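Peptidoglycan synthase activator LpoP (Pseudomonas aeruginosa, PDB 6W5Q) probably activates a peptidoglycan synthase during cell-wall synthesis, this chain being the globular C-terminal, tetratricopeptide-repeat domain of a Pseudomonas aeruginosa lipoprotein. Local coordinates at residues G29-A34 and L60-A65; R74-A79 and A87-L92. One frame throughout, in Å; residues are numbered along the deposited sequence.

Contact 1 (G29-A34 and L60-A65)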
loop_
_atom_site.group_PDB
_atom_site.type_symbol
_atom_site.label_atom_id
_atom_site.label_comp_id
_atom_site.label_asym_id
_atom_site.label_seq_id
_atom_site.Cartn_x
_atom_site.Cartn_y
_atom_site.Cartn_z
ATOM N N GLY A 29 -12.007 -5.663 -10.835
ATOM C CA GLY A 29 -12.853 -5.979 -9.700
ATOM C C GLY A 29 -12.454 -7.213 -8.916
ATOM O O GLY A 29 -13.189 -7.607 -8.000
ATOM N N ASP A 30 -11.311 -7.825 -9.238
ATOM C CA ASP A 30 -10.844 -9.039 -8.562
ATOM C C ASP A 30 -9.730 -8.651 -7.591
ATOM O O ASP A 30 -8.540 -8.871 -7.825
ATOM C CB ASP A 30 -10.385 -10.085 -9.576
ATOM C CG ASP A 30 -10.197 -11.478 -8.945
ATOM O OD1 ASP A 30 -10.184 -11.593 -7.691
ATOM O OD2 ASP A 30 -10.070 -12.462 -9.714
ATOM N N LEU A 31 -10.148 -8.068 -6.470
ATOM C CA LEU A 31 -9.203 -7.661 -5.443
ATOM C C LEU A 31 -8.524 -8.863 -4.793
ATOM O O LEU A 31 -7.393 -8.745 -4.298
ATOM C CB LEU A 31 -9.925 -6.792 -4.412
ATOM C CG LEU A 31 -10.402 -5.451 -4.982
ATOM C CD1 LEU A 31 -11.076 -4.585 -3.931
ATOM C CD2 LEU A 31 -9.240 -4.720 -5.582
ATOM N N ASN A 32 -9.182 -10.023 -4.802
ATOM C CA ASN A 32 -8.585 -11.239 -4.238
ATOM C C ASN A 32 -7.341 -11.663 -5.024
ATOM O O ASN A 32 -6.273 -11.909 -4.444
ATOM C CB ASN A 32 -9.641 -12.351 -4.207
ATOM C CG ASN A 32 -9.089 -13.702 -3.753
ATOM O OD1 ASN A 32 -8.675 -13.865 -2.613
ATOM N ND2 ASN A 32 -9.125 -14.688 -4.643
ATOM N N SER A 33 -7.459 -11.743 -6.353
ATOM C CA SER A 33 -6.317 -12.111 -7.187
ATOM C C SER A 33 -5.245 -11.030 -7.171
ATOM O O SER A 33 -4.047 -11.338 -7.098
ATOM C CB SER A 33 -6.778 -12.380 -8.614
ATOM O OG SER A 33 -7.749 -13.397 -8.623
ATOM N N ALA A 34 -5.656 -9.764 -7.266
ATOM C CA ALA A 34 -4.711 -8.666 -7.132
ATOM C C ALA A 34 -3.859 -8.845 -5.889
ATOM O O ALA A 34 -2.626 -8.764 -5.941
ATOM C CB ALA A 34 -5.455 -7.330 -7.091
ATOM N N LEU A 60 -7.038 -2.192 1.588
ATOM C CA LEU A 60 -7.924 -1.113 1.989
ATOM C C LEU A 60 -9.192 -1.135 1.147
ATOM O O LEU A 60 -10.301 -0.958 1.666
ATOM C CB LEU A 60 -7.201 0.225 1.865
ATOM C CG LEU A 60 -7.985 1.432 2.374
ATOM C CD1 LEU A 60 -8.423 1.230 3.814
ATOM C CD2 LEU A 60 -7.123 2.659 2.236
ATOM N N ALA A 61 -9.050 -1.394 -0.155
ATOM C CA ALA A 61 -10.226 -1.437 -1.005
ATOM C C ALA A 61 -11.122 -2.627 -0.667
ATOM O O ALA A 61 -12.330 -2.556 -0.878
ATOM C CB ALA A 61 -9.807 -1.453 -2.474
ATOM N N GLN A 62 -10.566 -3.714 -0.121
ATOM C CA GLN A 62 -11.403 -4.818 0.342
ATOM C C GLN A 62 -12.094 -4.522 1.664
ATOM O O GLN A 62 -12.864 -5.366 2.134
ATOM C CB GLN A 62 -10.586 -6.122 0.472
ATOM C CG GLN A 62 -10.106 -6.665 -0.884
ATOM C CD GLN A 62 -9.161 -7.868 -0.771
ATOM O OE1 GLN A 62 -8.059 -7.772 -0.215
ATOM N NE2 GLN A 62 -9.596 -9.010 -1.306
ATOM N N GLY A 63 -11.843 -3.359 2.272
ATOM C CA GLY A 63 -12.358 -3.071 3.594
ATOM C C GLY A 63 -11.512 -3.589 4.738
ATOM O O GLY A 63 -11.927 -3.470 5.892
ATOM N N ASP A 64 -10.326 -4.141 4.464
ATOM C CA ASP A 64 -9.466 -4.695 5.516
ATOM C C ASP A 64 -8.475 -3.630 5.991
ATOM O O ASP A 64 -7.264 -3.676 5.727
ATOM C CB ASP A 64 -8.762 -5.948 5.013
ATOM C CG ASP A 64 -9.734 -7.074 4.749
ATOM O OD1 ASP A 64 -10.681 -7.211 5.553
ATOM O OD2 ASP A 64 -9.568 -7.804 3.744
ATOM N N ALA A 65 -9.029 -2.674 6.745
ATOM C CA ALA A 65 -8.312 -1.438 7.072
ATOM C C ALA A 65 -7.124 -1.691 7.991
ATOM O O ALA A 65 -6.019 -1.215 7.721
ATOM C CB ALA A 65 -9.273 -0.427 7.711
#

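Contact 2 (R74-A79 and A87-L92)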
loop_
_atom_site.group_PDB
_atom_site.type_symbol
_atom_site.label_atom_id
_atom_site.label_comp_id
_atom_site.label_asym_id
_atom_site.label_seq_id
_atom_site.Cartn_x
_atom_site.Cartn_y
_atom_site.Cartn_z
ATOM N N ARG A 74 4.659 -0.893 7.043
ATOM C CA ARG A 74 5.874 -1.616 6.703
ATOM C C ARG A 74 6.523 -1.019 5.454
ATOM O O ARG A 74 7.730 -0.769 5.436
ATOM C CB ARG A 74 5.569 -3.112 6.530
ATOM C CG ARG A 74 6.822 -3.964 6.450
ATOM C CD ARG A 74 6.570 -5.410 6.846
ATOM N NE ARG A 74 5.673 -6.093 5.926
ATOM C CZ ARG A 74 6.074 -6.709 4.818
ATOM N NH1 ARG A 74 7.364 -6.717 4.472
ATOM N NH2 ARG A 74 5.181 -7.309 4.047
ATOM N N GLY A 75 5.744 -0.787 4.396
ATOM C CA GLY A 75 6.301 -0.135 3.214
ATOM C C GLY A 75 7.036 1.147 3.553
ATOM O O GLY A 75 8.129 1.410 3.038
ATOM N N LEU A 76 6.469 1.933 4.467
ATOM C CA LEU A 76 7.081 3.186 4.898
ATOM C C LEU A 76 8.500 2.979 5.415
ATOM O O LEU A 76 9.409 3.734 5.066
ATOM C CB LEU A 76 6.200 3.815 5.974
ATOM C CG LEU A 76 6.162 5.303 6.250
ATOM C CD1 LEU A 76 6.109 6.120 4.980
ATOM C CD2 LEU A 76 4.931 5.542 7.080
ATOM N N SER A 77 8.725 1.942 6.221
ATOM C CA SER A 77 10.074 1.709 6.726
ATOM C C SER A 77 11.085 1.415 5.613
ATOM O O SER A 77 12.294 1.535 5.842
ATOM C CB SER A 77 10.056 0.571 7.747
ATOM O OG SER A 77 9.457 -0.593 7.222
ATOM N N TYR A 78 10.632 1.028 4.422
ATOM C CA TYR A 78 11.518 0.770 3.294
ATOM C C TYR A 78 11.555 1.941 2.325
ATOM O O TYR A 78 12.290 1.900 1.338
ATOM C CB TYR A 78 11.085 -0.490 2.527
ATOM C CG TYR A 78 10.782 -1.738 3.341
ATOM C CD1 TYR A 78 11.391 -1.977 4.565
ATOM C CD2 TYR A 78 9.899 -2.694 2.857
ATOM C CE1 TYR A 78 11.108 -3.131 5.292
ATOM C CE2 TYR A 78 9.615 -3.842 3.562
ATOM C CZ TYR A 78 10.217 -4.055 4.784
ATOM O OH TYR A 78 9.925 -5.201 5.488
ATOM N N ALA A 79 10.753 2.961 2.573
ATOM C CA ALA A 79 10.557 4.074 1.664
ATOM C C ALA A 79 11.489 5.237 1.957
ATOM O O ALA A 79 11.262 6.330 1.440
ATOM C CB ALA A 79 9.097 4.543 1.731
ATOM N N ALA A 87 4.688 10.104 1.282
ATOM C CA ALA A 87 3.437 10.861 1.296
ATOM C C ALA A 87 2.261 9.968 0.915
ATOM O O ALA A 87 1.225 9.957 1.593
ATOM C CB ALA A 87 3.533 12.061 0.342
ATOM N N GLY A 88 2.408 9.206 -0.168
ATOM C CA GLY A 88 1.352 8.280 -0.551
ATOM C C GLY A 88 1.021 7.285 0.545
ATOM O O GLY A 88 -0.150 7.060 0.865
ATOM N N LEU A 89 2.047 6.673 1.138
ATOM C CA LEU A 89 1.816 5.666 2.176
ATOM C C LEU A 89 1.133 6.284 3.404
ATOM O O LEU A 89 0.193 5.701 3.964
ATOM C CB LEU A 89 3.146 4.978 2.541
ATOM C CG LEU A 89 3.709 3.970 1.503
ATOM C CD1 LEU A 89 5.212 3.799 1.610
ATOM C CD2 LEU A 89 3.035 2.571 1.583
ATOM N N TRP A 90 1.553 7.488 3.812
ATOM C CA TRP A 90 0.893 8.115 4.955
ATOM C C TRP A 90 -0.585 8.384 4.672
ATOM O O TRP A 90 -1.436 8.158 5.541
ATOM C CB TRP A 90 1.607 9.403 5.353
ATOM C CG TRP A 90 2.794 9.183 6.237
ATOM C CD1 TRP A 90 4.085 9.554 5.979
ATOM C CD2 TRP A 90 2.810 8.552 7.535
ATOM N NE1 TRP A 90 4.898 9.192 7.031
ATOM C CE2 TRP A 90 4.142 8.583 7.998
ATOM C CE3 TRP A 90 1.826 7.973 8.347
ATOM C CZ2 TRP A 90 4.520 8.048 9.230
ATOM C CZ3 TRP A 90 2.209 7.436 9.577
ATOM C CH2 TRP A 90 3.545 7.475 10.001
ATOM N N GLU A 91 -0.910 8.858 3.460
ATOM C CA GLU A 91 -2.314 9.055 3.103
ATOM C C GLU A 91 -3.093 7.747 3.192
ATOM O O GLU A 91 -4.218 7.722 3.696
ATOM C CB GLU A 91 -2.440 9.654 1.698
ATOM C CG GLU A 91 -3.887 9.718 1.214
ATOM C CD GLU A 91 -4.796 10.557 2.139
ATOM O OE1 GLU A 91 -4.288 11.485 2.817
ATOM O OE2 GLU A 91 -6.027 10.291 2.192
ATOM N N LEU A 92 -2.499 6.646 2.724
ATOM C CA LEU A 92 -3.113 5.335 2.910
ATOM C C LEU A 92 -3.313 5.017 4.385
ATOM O O LEU A 92 -4.338 4.449 4.776
ATOM C CB LEU A 92 -2.247 4.252 2.264
ATOM C CG LEU A 92 -2.609 3.786 0.856
ATOM C CD1 LEU A 92 -2.682 4.966 -0.117
ATOM C CD2 LEU A 92 -1.613 2.706 0.377
#

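Contact 1 (G29-A34 and L60-A65)
Leu31 and Gln62 carry the dense part of this contact, and their CA atoms, 6.8 Å apart, are the nearest pair between the segments. Leu31 CB lies 3.5 Å from Gln62 CG, so aliphatic carbon meets aliphatic carbon close to both backbones. With CG anti to its own carbonyl carbon (chi1 -66°), the leucine sends CD1 across to Ala61, where it stops 3.7 Å from Ala61 CB. The glutamine chain runs extended beyond CG alongside Leu31, and its amide end passes over the start of helix 31-44, Gln62 NE2 standing 3.7 Å from Asn32 N.

The outer side is looser and reached by solvent, Asn32 and Ala61 both being exposed: Asn32 CB stays 4.4 Å from Gln62 NE2, and only 170 Å² is buried in all. Each segment contains a turn between two helices. Gly29 and Gly63, at positive phi, each close a Schellman motif, followed by an aspartate at the N-cap. Asp30 caps helix 31-44 through OD1, which accepts from Ser33 N at 3.0 Å and is met from above the carboxylate plane; OD2 takes Ser33 OG. Asp64 makes no such capping bond. Two such connections in a tetratricopeptide-repeat region are consistent with stacked antiparallel helix pairs. Leu31 also touches Gln26 of helix 13-28 and Val58 of helix 49-61, placing the contact at one end of the helices, where 31-44 adjoins 49-61.

Contact 2 (R74-A79 and A87-L92)
Leu76 meets Trp90 through a CH-pi contact: CD2 stands 3.5 Å from the centroid of the six-membered ring, 22° off its normal. The methyl therefore sits over a face, displaced toward the rim, with Trp90 CE2 3.3 Å away. Leucine and indole cross at about a right angle. CG of Leu76 lies anti to the backbone N (chi1 -154°), which extends the branched end across to helix 83-99.

Aliphatic packing makes up the rest. Leu76 CD1 lies 4.0 Å from Leu89 CB, the two leucines running past each other in opposite directions. Leu89 CD1 continues to the opposing backbone, coming within 3.6 Å of Leu76 N, and Ala79 CB closes on the same methyl. Leu89 CD1 also lies against the backbone of Gly75, which has no side chain, 3.8 Å from Gly75 C.

The axes of segments 74-78 and 87-92 approach to 9.6 Å, with 164° between their N-to-C directions, the nearly antiparallel packing of consecutive helices in a tetratricopeptide-type helical array.

The polar groups of Arg74 and Glu91 are engaged elsewhere. Arg74 NH1 donates to Tyr78 OH at 3.1 Å, the hydroxyl lying near the guanidinium plane, while Arg74 NH2 hydrogen-bonds Gln42 OE1. Glu91 forms a salt bridge with Arg110 of helix 103-114, whose Ala109, Lys112 and Ala113 also touch the Trp90 side chain.

Contacts 1 and 2 follow in series along the chain, with about 18 Å between their centres, on opposite sides of the chain's centre. Contact 1 lies nearer the surface, its centre about 11 Å from that of the chain against about 7 Å for contact 2. Helix 65-78 connects them, starting at the turn of contact 1 and finishing in contact 2. Their segments touch where Leu60 CD2 packs 4.2 Å from Leu92 O; Leu60 also touches Gln95 and Lys99 of helix 83-99. A bound sulfate, probably from the crystallisation liquor, comes within about 3 Å of the Trp90 side chain in contact 2.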